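Local coordinates for putative cobalamin synthesis related protein (Corynebacterium diphtheriae, PDB 2NPN), which binds S-adenosylmethionine and probably acts as a precorrin-6A synthase (deacetylating), a methyltransferase of cobalamin biosynthesis, at residues A206-T210 / E211-L215; P140-T143 / A144-L148; Q232-R235 / T236-W240; V147-E151 / H152-I156. All blocks are in the same frame, centred on the assembly; numbering follows the deposited sequence. Where two conformers were deposited one is given.

How the contacts relate
Along the chain the order is contact 2, contact 4, contact 1, contact 3. Contacts 2 and 4 are the two ends of helix 144-152 and share Val-147 and Leu-148; their centres lie about 10 Å apart. Contact 1 connects the antiparallel strands 200-206 and 214-217 of the mixed sheet, its centre about 13 Å from those of the other three. Contact 3 closes helix 220-238, after strand 214-217, and meets contact 1 through Phe-207, but its nearest atoms stay about 11 Å from contact 2. Contacts 1 and 2 both touch S-adenosylmethionine, contact 1 at the adenine edge, contact 2 at the carboxylate and against the adenine, so part of the cofactor's pocket lies between helix 144-152 and the strand connection.

Contact 1: residues A206-T210 / E211-L215; sequences AFLGT and EQQVL. With SAM (S-adenosylmethionine), chain C.
The side chain of Gln-213 crosses that of Leu-208 at a slant and ends with OE1 at the backbone N-H of Gly-209. Its CG is anti to the backbone N (chi1 176°), which sends the extended chain back across the turn, and OE1 accepts from Gly-209 N at 2.9 Å, almost straight (179°). The other end of the amide, NE2, is held by Glu-151 of helix 144-152. Leu-208 divides its two methyls: CD2 meets Leu-215 CD2 at 3.6 Å, the two side chains roughly perpendicular, while CD1 lies 3.4 Å from C2 of the S-adenosylmethionine adenine. This is a beta hairpin: Ala-206 and Val-214 form an antiparallel hydrogen-bonded pair, and a type II turn (Phe-207 to Thr-210) runs into a type I turn (Thr-210 to Gln-213). The hairpin backbone reads the adenine edge: Leu-208 N donates to N1 at 2.9 Å, and N6 gives a weak bond to Leu-208 O. Thr-210 ties the two turns together, its OG1 donating to Phe-207 O at 2.7 Å and accepting from Gln-212 N at 3.0 Å. Phe-207 CB rests 3.5 Å from Gln-212 O, and its ring reaches on to His-238 and Trp-240.

Contact 2: residues P140-T143 / A144-L148; sequences PGIT and AVQVL. With SAM (S-adenosylmethionine), chain C.
Thr-143 and Gln-146 meet at the start of helix 144-152, where the threonine is the N-cap. It turns OG1 into the space between its backbone N and carbonyl carbon (chi1 69°), where the oxygen accepts from Gln-146 N at 3.1 Å. Thr-143 O takes the first helical bond, from Val-147 N at 3.1 Å. Next to this polar pair, in the tightly packed part, Ile-142 lays its CG2 branch against Val-147 CG2 at 3.6 Å, the two side chains meeting at about a right angle. Val-145 faces strand 181-185 on the buried side. By contrast the solvent side is given by the exposed side chain of Gln-146, whose CH2 groups cross Thr-143 at about a right angle. On the cofactor side, Ala-144 CB packs 3.5 Å from C4 of the S-adenosylmethionine adenine, and Thr-143 CG2 lies 3.4 Å from the ligand atom OXT. Ala-144 N gives a nearly straight bond (175°) to the ligand O at 2.9 Å. A carboxylate received by the first turn of a helix meets the positive end of the helix dipole, which probably helps to hold its negative charge.

Contact 3: residues Q232-R235 / T236-W240; sequences QQLR and TEHGW
Arg-235, Thr-236 and Leu-234 carry most of this contact, which is the last two turns of helix 220-238 and its exit into the chain that leads to strand 243-249. The helix ends at Gly-239, which leaves helical geometry with a positive phi of 96°. Arg-235 has the most surface buried by the contact. Its CG is anti to the backbone N (chi1 -170°), which brings CG to 4.0 Å from Trp-240 CA, and beyond it the chain bends at chi3. Its backbone O accepts from Gly-239 N at 2.8 Å, at a less straight angle (134°) than the bonds of the preceding turn. Thr-236 folds its hydroxyl back on the helix: OG1 stands beside its own N, and both donate to Gln-232 O, each at 3.0 Å and from opposite faces of the carbonyl plane. That oxygen is therefore gripped twice by one residue. Leu-234 runs beside Glu-237, both side chains pointing the same way, with the methyl CD2 3.9 Å from the carboxylate oxygen OE1. On the inner side Leu-234 and Arg-235 touch Ile-241, and the rings of His-238 and Trp-240 both meet Phe-207, the tryptophan edge-to-face. In this way the helix end is packed against the hairpin that holds the cofactor's adenine. Leu-234 O accepts from His-238 N at 2.9 Å and also lies at the edge of that residue's imidazole, in the ring plane, 3.3 Å from CD2.

Contact 4: residues V147-E151 / H152-I156; sequences VLTAE and HGILI
The imidazole of His-152 meets Leu-148 at its edge: the methyl CD1 lies in the ring plane, 3.7 Å from His-152 CD2, and the two side chains slant across each other. The same ring carbon is 3.5 Å from Leu-148 O, the oxygen that takes the helical bond from His-152 N at 3.1 Å. Outside the pair, Trp-203 makes an edge-to-face contact with the imidazole, and NE2 is hydrogen-bonded to Trp-204 O, so the ring is steadied from strand 200-206. Here helix 144-152 ends in a Schellman motif. Gly-153 has a positive phi (63°), and Ile-154 N donates to Thr-149 O at 3.0 Å, closing the last turn; Gly-153 N donates to Ala-150 O at 3.1 Å. The motif brings Ile-154 back on to the helix, its CG1 4.0 Å from Thr-149 CB and about perpendicular to that side chain. Further on, Ile-156 CG1 meets Thr-149 CG2 at 4.2 Å, so the departing chain packs along one side of Thr-149. His-152 NE2 presumably carries a proton, since its partner is a carbonyl oxygen, and the residue's role here looks structural, joining the helix end to the mixed sheet.

Contact 1: residues A206-T210 / E211-L215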
loop_
_atom_site.group_PDB
_atom_site.type_symbol
_atom_site.label_atom_id
_atom_site.label_comp_id
_atom_site.label_asym_id
_atom_site.label_seq_id
_atom_site.Cartn_x
_atom_site.Cartn_y
_atom_site.Cartn_z
ATOM N N ALA A 206 -12.143 -2.292 -5.421
ATOM C CA ALA A 206 -12.007 -1.418 -4.270
ATOM C C ALA A 206 -12.078 -2.227 -3.002
ATOM O O ALA A 206 -12.728 -3.258 -2.949
ATOM C CB ALA A 206 -13.065 -0.329 -4.281
ATOM N N PHE A 207 -11.351 -1.767 -1.981
ATOM C CA PHE A 207 -11.325 -2.428 -0.679
ATOM C C PHE A 207 -10.938 -3.899 -0.859
ATOM O O PHE A 207 -11.469 -4.788 -0.178
ATOM C CB PHE A 207 -12.696 -2.293 0.010
ATOM C CG PHE A 207 -13.228 -0.872 0.055
ATOM C CD1 PHE A 207 -12.568 0.104 0.810
ATOM C CD2 PHE A 207 -14.374 -0.531 -0.606
ATOM C CE1 PHE A 207 -13.043 1.406 0.897
ATOM C CE2 PHE A 207 -14.882 0.799 -0.536
ATOM C CZ PHE A 207 -14.198 1.746 0.206
ATOM N N LEU A 208 -9.988 -4.134 -1.757
ATOM C CA LEU A 208 -9.553 -5.477 -2.087
ATOM C C LEU A 208 -9.030 -6.219 -0.873
ATOM O O LEU A 208 -8.324 -5.625 -0.047
ATOM C CB LEU A 208 -8.428 -5.440 -3.125
ATOM C CG LEU A 208 -8.853 -4.991 -4.496
ATOM C CD1 LEU A 208 -7.642 -4.562 -5.291
ATOM C CD2 LEU A 208 -9.618 -6.084 -5.238
ATOM N N GLY A 209 -9.389 -7.507 -0.774
ATOM C CA GLY A 209 -8.935 -8.364 0.308
ATOM C C GLY A 209 -9.889 -8.385 1.493
ATOM O O GLY A 209 -9.878 -9.365 2.269
ATOM N N THR A 210 -10.675 -7.320 1.658
ATOM C CA THR A 210 -11.517 -7.058 2.828
ATOM C C THR A 210 -12.910 -7.620 2.611
ATOM O O THR A 210 -13.304 -7.993 1.508
ATOM C CB THR A 210 -11.670 -5.533 3.137
ATOM O OG1 THR A 210 -12.614 -4.975 2.237
ATOM C CG2 THR A 210 -10.336 -4.761 3.094
ATOM N N GLU A 211 -13.675 -7.659 3.706
ATOM C CA GLU A 211 -15.079 -8.045 3.650
ATOM C C GLU A 211 -15.955 -7.038 2.883
ATOM O O GLU A 211 -17.102 -7.342 2.561
ATOM C CB GLU A 211 -15.614 -8.216 5.075
ATOM C CG GLU A 211 -15.010 -9.411 5.807
ATOM C CD GLU A 211 -15.578 -9.605 7.204
ATOM O OE1 GLU A 211 -15.635 -8.624 7.979
ATOM O OE2 GLU A 211 -15.960 -10.750 7.534
ATOM N N GLN A 212 -15.434 -5.843 2.617
ATOM C CA GLN A 212 -16.168 -4.848 1.840
ATOM C C GLN A 212 -15.613 -4.765 0.413
ATOM O O GLN A 212 -15.887 -3.790 -0.307
ATOM C CB GLN A 212 -16.097 -3.469 2.499
ATOM C CG GLN A 212 -16.674 -3.415 3.913
ATOM C CD GLN A 212 -16.096 -2.269 4.737
ATOM O OE1 GLN A 212 -15.148 -1.592 4.312
ATOM N NE2 GLN A 212 -16.658 -2.051 5.922
ATOM N N GLN A 213 -14.831 -5.768 0.005
ATOM C CA GLN A 213 -14.361 -5.823 -1.387
ATOM C C GLN A 213 -15.481 -5.709 -2.436
ATOM O O GLN A 213 -16.520 -6.366 -2.341
ATOM C CB GLN A 213 -13.567 -7.112 -1.654
ATOM C CG GLN A 213 -13.103 -7.321 -3.083
ATOM C CD GLN A 213 -12.296 -8.583 -3.191
ATOM O OE1 GLN A 213 -11.156 -8.615 -2.749
ATOM N NE2 GLN A 213 -12.889 -9.640 -3.779
ATOM N N VAL A 214 -15.227 -4.897 -3.457
ATOM C CA VAL A 214 -16.107 -4.747 -4.602
ATOM C C VAL A 214 -15.301 -4.857 -5.867
ATOM O O VAL A 214 -14.246 -4.194 -5.990
ATOM C CB VAL A 214 -16.832 -3.370 -4.579
ATOM C CG1 VAL A 214 -17.785 -3.277 -5.727
ATOM C CG2 VAL A 214 -17.542 -3.145 -3.256
ATOM N N LEU A 215 -15.766 -5.722 -6.773
ATOM C CA LEU A 215 -15.119 -5.966 -8.063
ATOM C C LEU A 215 -16.053 -5.589 -9.184
ATOM O O LEU A 215 -17.249 -5.815 -9.104
ATOM C CB LEU A 215 -14.744 -7.432 -8.240
ATOM C CG LEU A 215 -13.858 -8.041 -7.154
ATOM C CD1 LEU A 215 -13.664 -9.565 -7.481
ATOM C CD2 LEU A 215 -12.518 -7.314 -7.027
HETATM N N SAM C . 2.396 -0.486 -0.814
HETATM C CA SAM C . 0.988 -0.661 -1.283
HETATM C C SAM C . 0.819 -1.949 -2.068
HETATM O O SAM C . -0.320 -2.245 -2.518
HETATM O OXT SAM C . 1.798 -2.708 -2.213
HETATM C CB SAM C . 0.541 0.556 -2.113
HETATM C CG SAM C . 0.422 1.850 -1.307
HETATM S SD SAM C . -0.227 3.297 -2.212
HETATM C CE SAM C . -0.014 4.496 -0.864
HETATM C "C5'" SAM C . -2.050 3.259 -2.096
HETATM C "C4'" SAM C . -2.753 2.766 -3.372
HETATM O "O4'" SAM C . -2.708 1.378 -3.407
HETATM C "C3'" SAM C . -4.244 3.095 -3.464
HETATM O "O3'" SAM C . -4.480 4.394 -3.945
HETATM C "C2'" SAM C . -4.781 2.030 -4.382
HETATM O "O2'" SAM C . -4.395 2.313 -5.716
HETATM C "C1'" SAM C . -3.963 0.866 -3.863
HETATM N N9 SAM C . -4.644 0.113 -2.786
HETATM C C8 SAM C . -4.114 -0.142 -1.531
HETATM N N7 SAM C . -4.945 -0.918 -0.829
HETATM C C5 SAM C . -6.001 -1.214 -1.644
HETATM C C6 SAM C . -7.119 -2.019 -1.481
HETATM N N6 SAM C . -7.362 -2.693 -0.327
HETATM N N1 SAM C . -8.025 -2.130 -2.529
HETATM C C2 SAM C . -7.765 -1.506 -3.735
HETATM N N3 SAM C . -6.661 -0.717 -3.904
HETATM C C4 SAM C . -5.770 -0.585 -2.890
#

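Contact 2: residues P140-T143 / A144-L148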
loop_
_atom_site.group_PDB
_atom_site.type_symbol
_atom_site.label_atom_id
_atom_site.label_comp_id
_atom_site.label_asym_id
_atom_site.label_seq_id
_atom_site.Cartn_x
_atom_site.Cartn_y
_atom_site.Cartn_z
ATOM N N PRO A 140 8.938 -8.544 2.090
ATOM C CA PRO A 140 7.870 -8.334 1.106
ATOM C C PRO A 140 6.508 -8.765 1.587
ATOM O O PRO A 140 6.389 -9.662 2.426
ATOM C CB PRO A 140 8.272 -9.214 -0.079
ATOM C CG PRO A 140 9.550 -9.813 0.230
ATOM C CD PRO A 140 9.982 -9.461 1.603
ATOM N N GLY A 141 5.497 -8.161 0.983
ATOM C CA GLY A 141 4.122 -8.545 1.216
ATOM C C GLY A 141 3.328 -8.459 -0.073
ATOM O O GLY A 141 3.781 -7.922 -1.064
ATOM N N ILE A 142 2.102 -8.946 0.017
ATOM C CA ILE A 142 1.194 -8.998 -1.116
ATOM C C ILE A 142 0.631 -7.615 -1.431
ATOM O O ILE A 142 -0.063 -6.997 -0.629
ATOM C CB ILE A 142 0.051 -9.998 -0.848
ATOM C CG1 ILE A 142 0.612 -11.398 -0.629
ATOM C CG2 ILE A 142 -0.932 -10.004 -1.985
ATOM C CD1 ILE A 142 1.472 -11.962 -1.725
ATOM N N THR A 143 0.836 -7.170 -2.656
ATOM C CA THR A 143 0.404 -5.852 -3.094
ATOM C C THR A 143 -1.083 -5.831 -3.526
ATOM O O THR A 143 -1.675 -6.860 -3.839
ATOM C CB THR A 143 1.240 -5.380 -4.327
ATOM O OG1 THR A 143 0.903 -6.184 -5.469
ATOM C CG2 THR A 143 2.770 -5.387 -4.080
ATOM N N ALA A 144 -1.674 -4.641 -3.554
ATOM C CA ALA A 144 -3.044 -4.481 -4.029
ATOM C C ALA A 144 -3.186 -4.986 -5.483
ATOM O O ALA A 144 -4.209 -5.538 -5.887
ATOM C CB ALA A 144 -3.464 -3.005 -3.909
ATOM N N VAL A 145 -2.146 -4.760 -6.287
ATOM C CA VAL A 145 -2.131 -5.248 -7.685
ATOM C C VAL A 145 -2.291 -6.762 -7.749
ATOM O O VAL A 145 -3.033 -7.315 -8.577
ATOM C CB VAL A 145 -0.802 -4.846 -8.391
ATOM C CG1 VAL A 145 -0.787 -5.326 -9.831
ATOM C CG2 VAL A 145 -0.561 -3.326 -8.306
ATOM N N GLN A 146 -1.550 -7.459 -6.902
ATOM C CA GLN A 146 -1.634 -8.937 -6.891
ATOM C C GLN A 146 -2.988 -9.417 -6.415
ATOM O O GLN A 146 -3.495 -10.453 -6.879
ATOM C CB GLN A 146 -0.526 -9.485 -5.997
ATOM C CG GLN A 146 0.818 -9.410 -6.619
ATOM C CD GLN A 146 1.893 -9.720 -5.583
ATOM O OE1 GLN A 146 2.432 -10.827 -5.548
ATOM N NE2 GLN A 146 2.203 -8.759 -4.743
ATOM N N VAL A 147 -3.597 -8.697 -5.468
ATOM C CA VAL A 147 -4.953 -9.064 -5.006
ATOM C C VAL A 147 -5.963 -8.788 -6.141
ATOM O O VAL A 147 -6.848 -9.591 -6.360
ATOM C CB VAL A 147 -5.339 -8.382 -3.693
ATOM C CG1 VAL A 147 -6.702 -8.869 -3.250
ATOM C CG2 VAL A 147 -4.281 -8.725 -2.585
ATOM N N LEU A 148 -5.826 -7.682 -6.864
ATOM C CA LEU A 148 -6.739 -7.391 -7.967
ATOM C C LEU A 148 -6.718 -8.537 -8.998
ATOM O O LEU A 148 -7.759 -9.050 -9.433
ATOM C CB LEU A 148 -6.332 -6.072 -8.658
ATOM C CG LEU A 148 -7.218 -5.746 -9.878
ATOM C CD1 LEU A 148 -8.571 -5.134 -9.493
ATOM C CD2 LEU A 148 -6.478 -4.765 -10.819
HETATM N N SAM C . 2.396 -0.486 -0.814
HETATM C CA SAM C . 0.988 -0.661 -1.283
HETATM C C SAM C . 0.819 -1.949 -2.068
HETATM O O SAM C . -0.320 -2.245 -2.518
HETATM O OXT SAM C . 1.798 -2.708 -2.213
HETATM C CB SAM C . 0.541 0.556 -2.113
HETATM C CG SAM C . 0.422 1.850 -1.307
HETATM S SD SAM C . -0.227 3.297 -2.212
HETATM C CE SAM C . -0.014 4.496 -0.864
HETATM C "C5'" SAM C . -2.050 3.259 -2.096
HETATM C "C4'" SAM C . -2.753 2.766 -3.372
HETATM O "O4'" SAM C . -2.708 1.378 -3.407
HETATM C "C3'" SAM C . -4.244 3.095 -3.464
HETATM O "O3'" SAM C . -4.480 4.394 -3.945
HETATM C "C2'" SAM C . -4.781 2.030 -4.382
HETATM O "O2'" SAM C . -4.395 2.313 -5.716
HETATM C "C1'" SAM C . -3.963 0.866 -3.863
HETATM N N9 SAM C . -4.644 0.113 -2.786
HETATM C C8 SAM C . -4.114 -0.142 -1.531
HETATM N N7 SAM C . -4.945 -0.918 -0.829
HETATM C C5 SAM C . -6.001 -1.214 -1.644
HETATM C C6 SAM C . -7.119 -2.019 -1.481
HETATM N N6 SAM C . -7.362 -2.693 -0.327
HETATM N N1 SAM C . -8.025 -2.130 -2.529
HETATM C C2 SAM C . -7.765 -1.506 -3.735
HETATM N N3 SAM C . -6.661 -0.717 -3.904
HETATM C C4 SAM C . -5.770 -0.585 -2.890
#

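Contact 3: residues Q232-R235 / T236-W240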
loop_
_atom_site.group_PDB
_atom_site.type_symbol
_atom_site.label_atom_id
_atom_site.label_comp_id
_atom_site.label_asym_id
_atom_site.label_seq_id
_atom_site.Cartn_x
_atom_site.Cartn_y
_atom_site.Cartn_z
ATOM N N GLN A 232 -18.016 6.947 -6.403
ATOM C CA GLN A 232 -18.507 8.079 -5.625
ATOM C C GLN A 232 -19.453 7.633 -4.513
ATOM O O GLN A 232 -19.363 8.139 -3.398
ATOM C CB GLN A 232 -19.160 9.106 -6.544
ATOM C CG GLN A 232 -18.133 9.962 -7.260
ATOM C CD GLN A 232 -18.673 10.595 -8.529
ATOM O OE1 GLN A 232 -18.927 9.905 -9.519
ATOM N NE2 GLN A 232 -18.843 11.910 -8.509
ATOM N N GLN A 233 -20.367 6.706 -4.830
ATOM C CA GLN A 233 -21.314 6.143 -3.868
ATOM C C GLN A 233 -20.537 5.549 -2.673
ATOM O O GLN A 233 -20.807 5.877 -1.508
ATOM C CB GLN A 233 -22.208 5.076 -4.544
ATOM C CG GLN A 233 -23.192 5.633 -5.635
ATOM C CD GLN A 233 -23.829 4.584 -6.609
ATOM O OE1 GLN A 233 -23.528 3.372 -6.584
ATOM N NE2 GLN A 233 -24.756 5.073 -7.457
ATOM N N LEU A 234 -19.521 4.740 -2.981
ATOM C CA LEU A 234 -18.717 4.098 -1.949
ATOM C C LEU A 234 -17.902 5.089 -1.126
ATOM O O LEU A 234 -17.782 4.913 0.103
ATOM C CB LEU A 234 -17.790 3.063 -2.561
ATOM C CG LEU A 234 -18.492 1.861 -3.214
ATOM C CD1 LEU A 234 -17.522 1.015 -4.025
ATOM C CD2 LEU A 234 -19.197 1.053 -2.131
ATOM N N ARG A 235 -17.350 6.117 -1.779
ATOM C CA ARG A 235 -16.583 7.118 -1.069
ATOM C C ARG A 235 -17.462 7.910 -0.088
ATOM O O ARG A 235 -17.058 8.227 1.040
ATOM C CB ARG A 235 -15.932 8.083 -2.036
ATOM C CG ARG A 235 -14.952 8.962 -1.338
ATOM C CD ARG A 235 -14.538 10.123 -2.138
ATOM N NE ARG A 235 -13.673 9.749 -3.237
ATOM C CZ ARG A 235 -14.015 9.745 -4.524
ATOM N NH1 ARG A 235 -15.238 10.099 -4.928
ATOM N NH2 ARG A 235 -13.109 9.383 -5.421
ATOM N N THR A 236 -18.660 8.274 -0.532
ATOM C CA THR A 236 -19.578 9.002 0.338
ATOM C C THR A 236 -19.931 8.157 1.568
ATOM O O THR A 236 -19.879 8.630 2.717
ATOM C CB THR A 236 -20.830 9.384 -0.437
ATOM O OG1 THR A 236 -20.442 10.220 -1.538
ATOM C CG2 THR A 236 -21.830 10.135 0.472
ATOM N N GLU A 237 -20.257 6.896 1.318
ATOM C CA GLU A 237 -20.614 5.959 2.359
ATOM C C GLU A 237 -19.500 5.721 3.391
ATOM O O GLU A 237 -19.724 5.848 4.604
ATOM C CB GLU A 237 -20.973 4.631 1.713
ATOM C CG GLU A 237 -21.472 3.599 2.699
ATOM C CD GLU A 237 -21.514 2.199 2.130
ATOM O OE1 GLU A 237 -21.476 2.052 0.890
ATOM O OE2 GLU A 237 -21.577 1.248 2.940
ATOM N N HIS A 238 -18.319 5.346 2.911
ATOM C CA HIS A 238 -17.226 4.927 3.789
ATOM C C HIS A 238 -16.389 6.088 4.280
ATOM O O HIS A 238 -15.642 5.945 5.244
ATOM C CB HIS A 238 -16.283 3.934 3.065
ATOM C CG HIS A 238 -16.882 2.584 2.806
ATOM N ND1 HIS A 238 -16.818 1.554 3.718
ATOM C CD2 HIS A 238 -17.529 2.087 1.725
ATOM C CE1 HIS A 238 -17.412 0.484 3.217
ATOM N NE2 HIS A 238 -17.851 0.780 2.007
ATOM N N GLY A 239 -16.462 7.219 3.589
ATOM C CA GLY A 239 -15.643 8.383 3.925
ATOM C C GLY A 239 -14.381 8.455 3.104
ATOM O O GLY A 239 -13.675 9.458 3.122
ATOM N N TRP A 240 -14.080 7.359 2.411
ATOM C CA TRP A 240 -12.863 7.232 1.614
ATOM C C TRP A 240 -13.012 6.014 0.722
ATOM O O TRP A 240 -13.902 5.183 0.901
ATOM C CB TRP A 240 -11.633 7.047 2.501
ATOM C CG TRP A 240 -11.700 5.806 3.362
ATOM C CD1 TRP A 240 -12.355 5.685 4.565
ATOM C CD2 TRP A 240 -11.102 4.521 3.112
ATOM N NE1 TRP A 240 -12.213 4.416 5.062
ATOM C CE2 TRP A 240 -11.437 3.683 4.210
ATOM C CE3 TRP A 240 -10.314 3.997 2.088
ATOM C CZ2 TRP A 240 -11.035 2.355 4.283
ATOM C CZ3 TRP A 240 -9.891 2.676 2.182
ATOM C CH2 TRP A 240 -10.259 1.875 3.270
#

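Contact 4: residues V147-E151 / H152-I156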
loop_
_atom_site.group_PDB
_atom_site.type_symbol
_atom_site.label_atom_id
_atom_site.label_comp_id
_atom_site.label_asym_id
_atom_site.label_seq_id
_atom_site.Cartn_x
_atom_site.Cartn_y
_atom_site.Cartn_z
ATOM N N VAL A 147 -3.597 -8.697 -5.468
ATOM C CA VAL A 147 -4.953 -9.064 -5.006
ATOM C C VAL A 147 -5.963 -8.788 -6.141
ATOM O O VAL A 147 -6.848 -9.591 -6.360
ATOM C CB VAL A 147 -5.339 -8.382 -3.693
ATOM C CG1 VAL A 147 -6.702 -8.869 -3.250
ATOM C CG2 VAL A 147 -4.281 -8.725 -2.585
ATOM N N LEU A 148 -5.826 -7.682 -6.864
ATOM C CA LEU A 148 -6.739 -7.391 -7.967
ATOM C C LEU A 148 -6.718 -8.537 -8.998
ATOM O O LEU A 148 -7.759 -9.050 -9.433
ATOM C CB LEU A 148 -6.332 -6.072 -8.658
ATOM C CG LEU A 148 -7.218 -5.746 -9.878
ATOM C CD1 LEU A 148 -8.571 -5.134 -9.493
ATOM C CD2 LEU A 148 -6.478 -4.765 -10.819
ATOM N N THR A 149 -5.511 -8.922 -9.424
ATOM C CA THR A 149 -5.409 -9.925 -10.493
ATOM C C THR A 149 -5.869 -11.278 -9.939
ATOM O O THR A 149 -6.514 -12.052 -10.655
ATOM C CB THR A 149 -4.018 -9.969 -11.104
ATOM O OG1 THR A 149 -3.038 -10.125 -10.083
ATOM C CG2 THR A 149 -3.757 -8.667 -11.858
ATOM N N ALA A 150 -5.572 -11.595 -8.685
ATOM C CA ALA A 150 -5.961 -12.890 -8.137
ATOM C C ALA A 150 -7.493 -12.972 -7.969
ATOM O O ALA A 150 -8.119 -13.964 -8.323
ATOM C CB ALA A 150 -5.242 -13.198 -6.800
ATOM N N GLU A 151 -8.111 -11.888 -7.457
ATOM C CA GLU A 151 -9.541 -11.904 -7.241
ATOM C C GLU A 151 -10.347 -11.976 -8.550
ATOM O O GLU A 151 -11.415 -12.627 -8.622
ATOM C CB GLU A 151 -9.970 -10.714 -6.405
ATOM C CG GLU A 151 -9.498 -10.789 -4.938
ATOM C CD GLU A 151 -10.091 -11.988 -4.203
ATOM O OE1 GLU A 151 -11.338 -12.131 -4.122
ATOM O OE2 GLU A 151 -9.306 -12.838 -3.692
ATOM N N HIS A 152 -9.832 -11.333 -9.596
ATOM C CA HIS A 152 -10.412 -11.452 -10.958
ATOM C C HIS A 152 -9.993 -12.699 -11.755
ATOM O O HIS A 152 -10.607 -12.984 -12.814
ATOM C CB HIS A 152 -10.104 -10.217 -11.783
ATOM C CG HIS A 152 -10.970 -9.027 -11.455
ATOM N ND1 HIS A 152 -12.303 -8.964 -11.821
ATOM C CD2 HIS A 152 -10.685 -7.853 -10.840
ATOM C CE1 HIS A 152 -12.792 -7.787 -11.455
ATOM N NE2 HIS A 152 -11.827 -7.089 -10.870
ATOM N N GLY A 153 -8.993 -13.434 -11.242
ATOM C CA GLY A 153 -8.508 -14.633 -11.884
ATOM C C GLY A 153 -7.900 -14.397 -13.238
ATOM O O GLY A 153 -8.126 -15.172 -14.198
ATOM N N ILE A 154 -7.111 -13.322 -13.335
ATOM C CA ILE A 154 -6.508 -12.935 -14.583
ATOM C C ILE A 154 -4.971 -12.866 -14.470
ATOM O O ILE A 154 -4.369 -12.826 -13.377
ATOM C CB ILE A 154 -7.006 -11.548 -15.085
ATOM C CG1 ILE A 154 -6.687 -10.441 -14.095
ATOM C CG2 ILE A 154 -8.520 -11.589 -15.382
ATOM C CD1 ILE A 154 -7.004 -9.024 -14.625
ATOM N N LEU A 155 -4.342 -12.885 -15.642
ATOM C CA LEU A 155 -2.918 -12.611 -15.749
ATOM C C LEU A 155 -2.701 -11.101 -15.871
ATOM O O LEU A 155 -3.543 -10.363 -16.443
ATOM C CB LEU A 155 -2.330 -13.346 -16.964
ATOM C CG LEU A 155 -2.518 -14.882 -16.892
ATOM C CD1 LEU A 155 -2.215 -15.620 -18.211
ATOM C CD2 LEU A 155 -1.718 -15.441 -15.719
ATOM N N ILE A 156 -1.583 -10.634 -15.344
ATOM C CA ILE A 156 -1.241 -9.203 -15.393
ATOM C C ILE A 156 -0.689 -8.801 -16.752
ATOM O O ILE A 156 -0.573 -7.610 -17.064
ATOM C CB ILE A 156 -0.241 -8.813 -14.225
ATOM C CG1 ILE A 156 -0.329 -7.323 -13.930
ATOM C CG2 ILE A 156 1.185 -9.229 -14.530
ATOM C CD1 ILE A 156 0.626 -6.830 -12.789
#